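Local coordinates for catalase A (Saccharomyces cerevisiae, PDB 1A4E), which is a heme catalase that converts hydrogen peroxide into water and oxygen, thereby probably protecting the cell from peroxide made by peroxisomal oxidases, at residues B[210-215]-B[267-272]; B[278-283]-B[327-332]; B[106-111]-B[186-191]. All blocks are in the same frame, centred on the assembly; numbering follows the deposited sequence.

Contact 1: residues B[210-215]-B[267-272]; sequences GDWHYV and MTERDA
Met267 meets Tyr214 as an antiparallel hydrogen-bonded pair, the place where strand 259-267 of the catalase beta-barrel lies against strand 212-221 before the chain turns into helix 269-274. Tyr214 N donates to Met267 O over 2.9 Å, lying in the carbonyl plane, with a moderately straight N-H...O angle of 152°. Both CB atoms leave on the same face of the sheet, yet the thioether then runs off toward Trp286 and Phe291, so the two side chains touch only near their bases. The imidazole of His213 also leans on this carbonyl, with its CD2 3.6 Å from Met267 O.

Thr268 comes next, and its methyl CG2 runs alongside the His213 ring, the two side chains pointing the same way. Thr268 is also the N-cap of the helix and forms a capping box with Asp271. Thr268 N gives a nearly straight bond (169°) to Asp271 OD2 at 3.1 Å, while Asp271 N returns a weak one to Thr268 OG1.

Glu269 opens the helix and reaches across to Trp212. With CG anti to the backbone N (chi1 -168°) and an extended chain beyond, its carboxylate is carried past the benzo side of the indole, OE1 sitting 3.6 Å from Trp212 CZ2. A water accepts from Trp212 NE1 at 3.1 Å and makes a weak bond to Glu269 OE1, bridging the two ends.

One helical turn after the cap, Ala272 completes the patch against the Tyr214 ring. That ring has Trp212 CZ3 over one face and is anchored at its far end by the bond of its hydroxyl to Glu409. Thr268 O lies at the ring edge, 3.7 Å from Tyr214 CD2, and the methyl CB of Ala272 rests 3.6 Å from Tyr214 CE2.

Contact 2: residues B[278-283]-B[327-332]; sequences SVFDLT and EASADP
Phe280 and Ala330 form the dense half of this contact, between the loop after helix 269-274 and the turn that leads into the heme-ligating helix 332-348. The methyl of Ala330 stands almost squarely over the phenyl ring in a CH-pi contact, CB 4.1 Å from the Phe280 ring centroid and 11° off the normal. Val279 CG2 lies over the opposite face, so the ring is held between two aliphatic groups; Ser329 OG sits at its edge, and His28 of a second subunit packs on both Phe280 and Ala330.

Around Asp331 water takes a larger share, although the residue is buried. The two segments are joined there by water rather than by direct polar bonds. One water donates to Phe280 O and to Asp331 OD1 at 2.9 Å each, and accepts from Leu282 N at 3.1 Å. A second lies 2.8 Å from both Val279 O and Asp331 OD2. The backbones also meet in a CA-H...O contact, Asp331 CA 3.5 Å from Phe280 O.

Asp331 is the N-cap of helix 332-348, which carries Tyr341, the axial ligand of the heme iron: its OD1 makes weak bonds to Val333 N and Leu334 N, while OD2 is hydrogen-bonded to His201 ND1. Helix start, histidine and waters would together probably keep this buried carboxylate ionised.

Contact 3: residues B[106-111]-B[186-191]; sequences TVRDPR and RGTPAN
Two bends in Arg111, at chi2 (-59°) and at chi3 (105°), fold its chain back over its own loop and bring the guanidinium beside Gly187 and onto Pro189. This is loop-on-loop packing in the catalase fold, where 106-111 runs into barrel strand 112-119; the partner loop, 186-191, follows helix 176-182. Pro189 comes at the guanidinium from the opposite direction and sets its CD over one face, 3.4 Å from Arg111 NH1 and off toward the rim of the flat group; lower down, the CG atoms of the two residues also touch.

Bonds to its own loop hold the folded arginine. Arg111 NH2 donates to Val107 O at 2.7 Å and to Asp109 O at 2.9 Å, the latter from above the carbonyl plane, and NE adds a weak bond to Pro110 O. A single nitrogen thus ties together two carbonyls of an extended run of backbone. The Arg111 side chain is about 6 Å from that of the active-site Asn129, and its backbone is also bonded to Asn130.

Arg108 faces Thr188. Its guanidinium has the Thr188 methyl CG2 over one face, while its NE is taken by Leu182 O; the Thr188 hydroxyl bonds to Leu228 O. A water accepts weakly from Arg108 NH2 and donates to Thr188 OG1 at 2.8 Å. On the other flank another water lies 2.7 Å from Asp109 O and close to Arg186 O, joining the two backbones.

Gly187 offers the carbonyl on which the loops are pinned. Arg108 CA lies 3.4 Å from Gly187 O in a CA-H...O contact, and Asp109 N donates to Gly187 O in the carbonyl plane, 3.2 Å long and nearly straight at 169°.

How the contacts relate
Contacts 1 and 2 are neighbours, their centres 13 Å apart, and share one patch of packing: Met267 SD lies 3.7 Å from Val279 CG1, and Tyr214 OH 3.8 Å from Phe280 CZ. Together they lead from strands 212-221 and 259-267 toward the heme. Contact 2 reaches the cofactor itself, with the Leu282 side chain about 4 Å from the heme. Contact 3 stands apart, its nearest atoms about 11 Å from contact 2 and about 17 Å from contact 1, and borders the active site elsewhere: the Arg111 side chain is about 7 Å from that of His56 and about 8 Å from the heme.

Contact 1: residues B[210-215]-B[267-272]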
loop_
_atom_site.group_PDB
_atom_site.type_symbol
_atom_site.label_atom_id
_atom_site.label_comp_id
_atom_site.label_asym_id
_atom_site.label_seq_id
_atom_site.Cartn_x
_atom_site.Cartn_y
_atom_site.Cartn_z
ATOM N N GLY B 210 38.709 -8.461 -20.780
ATOM C CA GLY B 210 38.848 -8.620 -19.343
ATOM C C GLY B 210 39.703 -7.544 -18.695
ATOM O O GLY B 210 39.891 -7.558 -17.478
ATOM N N ASP B 211 40.251 -6.610 -19.484
ATOM C CA ASP B 211 41.029 -5.491 -18.951
ATOM C C ASP B 211 40.044 -4.495 -18.356
ATOM O O ASP B 211 39.016 -4.213 -18.969
ATOM C CB ASP B 211 41.842 -4.781 -20.060
ATOM C CG ASP B 211 42.742 -5.676 -20.920
ATOM O OD1 ASP B 211 43.398 -6.553 -20.355
ATOM O OD2 ASP B 211 42.797 -5.500 -22.152
ATOM N N TRP B 212 40.318 -3.953 -17.172
ATOM C CA TRP B 212 39.394 -3.024 -16.545
ATOM C C TRP B 212 40.043 -1.747 -16.048
ATOM O O TRP B 212 41.245 -1.692 -15.788
ATOM C CB TRP B 212 38.680 -3.714 -15.371
ATOM C CG TRP B 212 39.576 -4.155 -14.218
ATOM C CD1 TRP B 212 40.255 -5.343 -14.257
ATOM C CD2 TRP B 212 39.793 -3.461 -13.052
ATOM N NE1 TRP B 212 40.897 -5.409 -13.119
ATOM C CE2 TRP B 212 40.654 -4.323 -12.369
ATOM C CE3 TRP B 212 39.386 -2.259 -12.473
ATOM C CZ2 TRP B 212 41.130 -3.997 -11.104
ATOM C CZ3 TRP B 212 39.862 -1.933 -11.204
ATOM C CH2 TRP B 212 40.725 -2.794 -10.524
ATOM N N HIS B 213 39.219 -0.711 -15.890
ATOM C CA HIS B 213 39.678 0.568 -15.388
ATOM C C HIS B 213 38.716 1.180 -14.381
ATOM O O HIS B 213 37.518 0.910 -14.384
ATOM C CB HIS B 213 39.846 1.573 -16.525
ATOM C CG HIS B 213 41.031 1.357 -17.460
ATOM N ND1 HIS B 213 41.132 0.501 -18.464
ATOM C CD2 HIS B 213 42.196 2.084 -17.431
ATOM C CE1 HIS B 213 42.291 0.675 -19.048
ATOM N NE2 HIS B 213 42.923 1.630 -18.418
ATOM N N TYR B 214 39.274 1.978 -13.467
ATOM C CA TYR B 214 38.487 2.819 -12.586
ATOM C C TYR B 214 38.127 4.013 -13.452
ATOM O O TYR B 214 38.983 4.598 -14.114
ATOM C CB TYR B 214 39.293 3.306 -11.397
ATOM C CG TYR B 214 39.624 2.231 -10.370
ATOM C CD1 TYR B 214 38.616 1.498 -9.726
ATOM C CD2 TYR B 214 40.959 1.989 -10.055
ATOM C CE1 TYR B 214 38.938 0.533 -8.770
ATOM C CE2 TYR B 214 41.289 1.022 -9.102
ATOM C CZ TYR B 214 40.277 0.301 -8.464
ATOM O OH TYR B 214 40.605 -0.638 -7.506
ATOM N N VAL B 215 36.845 4.377 -13.467
ATOM C CA VAL B 215 36.325 5.417 -14.349
ATOM C C VAL B 215 35.539 6.472 -13.587
ATOM O O VAL B 215 34.845 6.158 -12.620
ATOM C CB VAL B 215 35.413 4.751 -15.438
ATOM C CG1 VAL B 215 34.793 5.803 -16.337
ATOM C CG2 VAL B 215 36.239 3.842 -16.342
ATOM N N MET B 267 41.807 5.150 -15.085
ATOM C CA MET B 267 42.881 4.906 -14.144
ATOM C C MET B 267 43.013 3.410 -13.923
ATOM O O MET B 267 42.010 2.707 -13.840
ATOM C CB MET B 267 42.532 5.605 -12.837
ATOM C CG MET B 267 43.621 5.559 -11.821
ATOM S SD MET B 267 43.104 6.181 -10.219
ATOM C CE MET B 267 43.019 7.901 -10.600
ATOM N N THR B 268 44.236 2.888 -13.835
ATOM C CA THR B 268 44.432 1.480 -13.511
ATOM C C THR B 268 44.507 1.284 -12.000
ATOM O O THR B 268 44.495 2.237 -11.216
ATOM C CB THR B 268 45.726 0.945 -14.177
ATOM O OG1 THR B 268 46.833 1.679 -13.662
ATOM C CG2 THR B 268 45.640 1.040 -15.692
ATOM N N GLU B 269 44.569 0.024 -11.579
ATOM C CA GLU B 269 44.691 -0.306 -10.167
ATOM C C GLU B 269 46.043 0.153 -9.598
ATOM O O GLU B 269 46.123 0.610 -8.457
ATOM C CB GLU B 269 44.496 -1.803 -10.062
ATOM C CG GLU B 269 44.314 -2.305 -8.641
ATOM C CD GLU B 269 44.123 -3.811 -8.508
ATOM O OE1 GLU B 269 44.337 -4.561 -9.468
ATOM O OE2 GLU B 269 43.752 -4.242 -7.417
ATOM N N ARG B 270 47.107 0.067 -10.420
ATOM C CA ARG B 270 48.458 0.530 -10.098
ATOM C C ARG B 270 48.479 2.038 -9.863
ATOM O O ARG B 270 49.082 2.490 -8.887
ATOM C CB ARG B 270 49.376 0.120 -11.263
ATOM C CG ARG B 270 50.738 0.785 -11.503
ATOM C CD ARG B 270 51.127 0.302 -12.907
ATOM N NE ARG B 270 52.097 1.083 -13.679
ATOM C CZ ARG B 270 51.814 2.218 -14.357
ATOM N NH1 ARG B 270 50.592 2.767 -14.384
ATOM N NH2 ARG B 270 52.768 2.771 -15.106
ATOM N N ASP B 271 47.811 2.834 -10.715
ATOM C CA ASP B 271 47.714 4.273 -10.495
ATOM C C ASP B 271 46.942 4.594 -9.229
ATOM O O ASP B 271 47.289 5.542 -8.529
ATOM C CB ASP B 271 46.993 4.982 -11.618
ATOM C CG ASP B 271 47.568 4.827 -13.008
ATOM O OD1 ASP B 271 48.784 4.866 -13.166
ATOM O OD2 ASP B 271 46.781 4.675 -13.935
ATOM N N ALA B 272 45.908 3.789 -8.926
ATOM C CA ALA B 272 45.095 3.969 -7.730
ATOM C C ALA B 272 45.904 3.802 -6.452
ATOM O O ALA B 272 45.681 4.528 -5.483
ATOM C CB ALA B 272 43.960 2.962 -7.708
HETATM O O HOH W 1 43.042 -6.953 -11.490
#

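Contact 2: residues B[278-283]-B[327-332]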
loop_
_atom_site.group_PDB
_atom_site.type_symbol
_atom_site.label_atom_id
_atom_site.label_comp_id
_atom_site.label_asym_id
_atom_site.label_seq_id
_atom_site.Cartn_x
_atom_site.Cartn_y
_atom_site.Cartn_z
ATOM N N SER B 278 41.975 7.851 -1.605
ATOM C CA SER B 278 41.305 6.653 -2.085
ATOM C C SER B 278 40.413 6.901 -3.303
ATOM O O SER B 278 39.758 7.944 -3.420
ATOM C CB SER B 278 40.490 6.076 -0.916
ATOM O OG SER B 278 39.978 4.775 -1.170
ATOM N N VAL B 279 40.417 5.945 -4.250
ATOM C CA VAL B 279 39.493 5.990 -5.384
ATOM C C VAL B 279 38.065 5.695 -4.934
ATOM O O VAL B 279 37.116 5.967 -5.662
ATOM C CB VAL B 279 39.832 4.962 -6.513
ATOM C CG1 VAL B 279 40.998 5.530 -7.298
ATOM C CG2 VAL B 279 40.137 3.565 -5.967
ATOM N N PHE B 280 37.914 5.133 -3.729
ATOM C CA PHE B 280 36.630 4.812 -3.137
ATOM C C PHE B 280 36.068 5.958 -2.302
ATOM O O PHE B 280 35.048 5.792 -1.627
ATOM C CB PHE B 280 36.789 3.566 -2.262
ATOM C CG PHE B 280 37.418 2.398 -3.001
ATOM C CD1 PHE B 280 37.000 2.063 -4.296
ATOM C CD2 PHE B 280 38.434 1.668 -2.376
ATOM C CE1 PHE B 280 37.602 0.992 -4.966
ATOM C CE2 PHE B 280 39.027 0.601 -3.055
ATOM C CZ PHE B 280 38.615 0.262 -4.347
ATOM N N ASP B 281 36.723 7.127 -2.316
ATOM C CA ASP B 281 36.251 8.261 -1.553
ATOM C C ASP B 281 35.543 9.253 -2.454
ATOM O O ASP B 281 36.133 9.884 -3.329
ATOM C CB ASP B 281 37.424 8.942 -0.863
ATOM C CG ASP B 281 37.083 10.060 0.127
ATOM O OD1 ASP B 281 35.922 10.429 0.295
ATOM O OD2 ASP B 281 38.001 10.574 0.754
ATOM N N LEU B 282 34.259 9.415 -2.126
ATOM C CA LEU B 282 33.340 10.285 -2.846
ATOM C C LEU B 282 33.683 11.763 -2.723
ATOM O O LEU B 282 33.342 12.550 -3.606
ATOM C CB LEU B 282 31.926 10.100 -2.321
ATOM C CG LEU B 282 30.710 9.979 -3.218
ATOM C CD1 LEU B 282 29.529 10.148 -2.286
ATOM C CD2 LEU B 282 30.641 11.006 -4.334
ATOM N N THR B 283 34.342 12.172 -1.632
ATOM C CA THR B 283 34.676 13.575 -1.432
ATOM C C THR B 283 35.943 14.028 -2.166
ATOM O O THR B 283 36.345 15.184 -2.065
ATOM C CB THR B 283 34.789 13.822 0.081
ATOM O OG1 THR B 283 35.918 13.101 0.533
ATOM C CG2 THR B 283 33.547 13.371 0.846
ATOM N N GLU B 327 30.230 -1.787 -13.907
ATOM C CA GLU B 327 29.987 -2.200 -12.538
ATOM C C GLU B 327 30.352 -1.112 -11.539
ATOM O O GLU B 327 30.999 -0.124 -11.877
ATOM C CB GLU B 327 30.790 -3.468 -12.246
ATOM C CG GLU B 327 30.139 -4.765 -12.717
ATOM C CD GLU B 327 28.855 -5.130 -11.968
ATOM O OE1 GLU B 327 28.910 -5.351 -10.764
ATOM O OE2 GLU B 327 27.791 -5.210 -12.575
ATOM N N ALA B 328 29.888 -1.273 -10.299
ATOM C CA ALA B 328 30.171 -0.320 -9.242
ATOM C C ALA B 328 31.480 -0.648 -8.536
ATOM O O ALA B 328 31.924 -1.801 -8.539
ATOM C CB ALA B 328 29.059 -0.350 -8.217
ATOM N N SER B 329 32.132 0.362 -7.954
ATOM C CA SER B 329 33.345 0.124 -7.181
ATOM C C SER B 329 33.000 -0.076 -5.709
ATOM O O SER B 329 31.838 0.042 -5.316
ATOM C CB SER B 329 34.308 1.302 -7.302
ATOM O OG SER B 329 33.842 2.454 -6.612
ATOM N N ALA B 330 34.018 -0.325 -4.871
ATOM C CA ALA B 330 33.838 -0.543 -3.448
ATOM C C ALA B 330 33.686 0.752 -2.661
ATOM O O ALA B 330 33.902 0.777 -1.449
ATOM C CB ALA B 330 35.023 -1.321 -2.886
ATOM N N ASP B 331 33.328 1.857 -3.342
ATOM C CA ASP B 331 32.981 3.112 -2.690
ATOM C C ASP B 331 31.766 2.801 -1.812
ATOM O O ASP B 331 30.739 2.389 -2.346
ATOM C CB ASP B 331 32.644 4.148 -3.771
ATOM C CG ASP B 331 32.138 5.526 -3.331
ATOM O OD1 ASP B 331 31.359 5.665 -2.387
ATOM O OD2 ASP B 331 32.503 6.500 -3.978
ATOM N N PRO B 332 31.827 2.989 -0.484
ATOM C CA PRO B 332 30.806 2.570 0.474
ATOM C C PRO B 332 29.443 3.219 0.259
ATOM O O PRO B 332 28.421 2.610 0.572
ATOM C CB PRO B 332 31.370 2.912 1.830
ATOM C CG PRO B 332 32.824 3.116 1.567
ATOM C CD PRO B 332 32.855 3.758 0.202
HETATM O O HOH W 2 34.611 7.229 -5.656
HETATM O O HOH W 3 32.846 7.253 -0.444
#

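Contact 3: residues B[106-111]-B[186-191]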
loop_
_atom_site.group_PDB
_atom_site.type_symbol
_atom_site.label_atom_id
_atom_site.label_comp_id
_atom_site.label_asym_id
_atom_site.label_seq_id
_atom_site.Cartn_x
_atom_site.Cartn_y
_atom_site.Cartn_z
ATOM N N THR B 106 14.628 27.523 -8.250
ATOM C CA THR B 106 15.849 28.282 -8.044
ATOM C C THR B 106 16.192 28.485 -6.571
ATOM O O THR B 106 16.158 29.593 -6.036
ATOM C CB THR B 106 15.717 29.650 -8.805
ATOM O OG1 THR B 106 14.587 30.338 -8.287
ATOM C CG2 THR B 106 15.573 29.462 -10.313
ATOM N N VAL B 107 16.456 27.367 -5.886
ATOM C CA VAL B 107 16.937 27.389 -4.504
ATOM C C VAL B 107 18.388 26.910 -4.502
ATOM O O VAL B 107 18.886 26.427 -5.520
ATOM C CB VAL B 107 16.134 26.448 -3.542
ATOM C CG1 VAL B 107 14.725 26.987 -3.400
ATOM C CG2 VAL B 107 16.151 25.005 -4.044
ATOM N N ARG B 108 19.113 27.039 -3.393
ATOM C CA ARG B 108 20.461 26.506 -3.323
ATOM C C ARG B 108 20.334 25.044 -2.947
ATOM O O ARG B 108 19.665 24.676 -1.985
ATOM C CB ARG B 108 21.270 27.272 -2.279
ATOM C CG ARG B 108 22.570 26.599 -1.851
ATOM C CD ARG B 108 23.474 27.590 -1.146
ATOM N NE ARG B 108 24.192 28.304 -2.185
ATOM C CZ ARG B 108 24.092 29.612 -2.370
ATOM N NH1 ARG B 108 23.334 30.384 -1.613
ATOM N NH2 ARG B 108 24.738 30.139 -3.383
ATOM N N ASP B 109 20.973 24.225 -3.774
ATOM C CA ASP B 109 21.006 22.778 -3.608
ATOM C C ASP B 109 21.940 22.199 -4.655
ATOM O O ASP B 109 22.256 22.878 -5.632
ATOM C CB ASP B 109 19.625 22.141 -3.823
ATOM C CG ASP B 109 18.958 21.540 -2.594
ATOM O OD1 ASP B 109 19.571 21.426 -1.532
ATOM O OD2 ASP B 109 17.796 21.173 -2.711
ATOM N N PRO B 110 22.390 20.945 -4.551
ATOM C CA PRO B 110 22.775 20.170 -5.718
ATOM C C PRO B 110 21.553 19.952 -6.605
ATOM O O PRO B 110 20.396 20.049 -6.177
ATOM C CB PRO B 110 23.336 18.870 -5.162
ATOM C CG PRO B 110 23.610 19.163 -3.702
ATOM C CD PRO B 110 22.524 20.158 -3.327
ATOM N N ARG B 111 21.841 19.733 -7.881
ATOM C CA ARG B 111 20.820 19.346 -8.819
ATOM C C ARG B 111 21.112 17.909 -9.219
ATOM O O ARG B 111 22.269 17.520 -9.401
ATOM C CB ARG B 111 20.830 20.172 -10.093
ATOM C CG ARG B 111 20.583 21.670 -10.042
ATOM C CD ARG B 111 19.235 22.063 -9.451
ATOM N NE ARG B 111 19.514 22.557 -8.127
ATOM C CZ ARG B 111 19.344 23.825 -7.768
ATOM N NH1 ARG B 111 18.875 24.786 -8.559
ATOM N NH2 ARG B 111 19.791 24.145 -6.574
ATOM N N ARG B 186 27.569 28.081 -8.276
ATOM C CA ARG B 186 27.272 26.809 -8.924
ATOM C C ARG B 186 26.134 26.101 -8.181
ATOM O O ARG B 186 25.460 25.245 -8.748
ATOM C CB ARG B 186 28.495 25.909 -8.905
ATOM C CG ARG B 186 29.690 26.448 -9.676
ATOM C CD ARG B 186 29.516 26.238 -11.171
ATOM N NE ARG B 186 29.589 24.818 -11.477
ATOM C CZ ARG B 186 30.604 24.274 -12.164
ATOM N NH1 ARG B 186 31.623 25.018 -12.618
ATOM N NH2 ARG B 186 30.581 22.956 -12.389
ATOM N N GLY B 187 25.905 26.460 -6.907
ATOM C CA GLY B 187 24.823 25.937 -6.086
ATOM C C GLY B 187 23.441 26.427 -6.513
ATOM O O GLY B 187 22.426 25.873 -6.086
ATOM N N THR B 188 23.392 27.490 -7.333
ATOM C CA THR B 188 22.148 27.989 -7.908
ATOM C C THR B 188 22.304 28.173 -9.431
ATOM O O THR B 188 22.504 29.296 -9.894
ATOM C CB THR B 188 21.741 29.340 -7.222
ATOM O OG1 THR B 188 22.857 30.211 -7.327
ATOM C CG2 THR B 188 21.343 29.186 -5.764
ATOM N N PRO B 189 22.219 27.123 -10.279
ATOM C CA PRO B 189 22.316 27.210 -11.737
ATOM C C PRO B 189 21.238 28.098 -12.336
ATOM O O PRO B 189 20.168 28.265 -11.752
ATOM C CB PRO B 189 22.191 25.793 -12.237
ATOM C CG PRO B 189 22.506 24.956 -11.033
ATOM C CD PRO B 189 21.899 25.753 -9.900
ATOM N N ALA B 190 21.497 28.674 -13.510
ATOM C CA ALA B 190 20.529 29.534 -14.189
ATOM C C ALA B 190 19.338 28.751 -14.734
ATOM O O ALA B 190 18.235 29.276 -14.907
ATOM C CB ALA B 190 21.195 30.252 -15.349
ATOM N N ASN B 191 19.639 27.478 -15.011
ATOM C CA ASN B 191 18.701 26.485 -15.486
ATOM C C ASN B 191 19.398 25.132 -15.613
ATOM O O ASN B 191 20.607 25.020 -15.376
ATOM C CB ASN B 191 18.136 26.911 -16.834
ATOM C CG ASN B 191 19.160 27.240 -17.904
ATOM O OD1 ASN B 191 19.894 26.390 -18.390
ATOM N ND2 ASN B 191 19.236 28.502 -18.295
HETATM O O HOH W 4 24.434 31.723 -5.502
HETATM O O HOH W 5 23.569 23.258 -8.001
#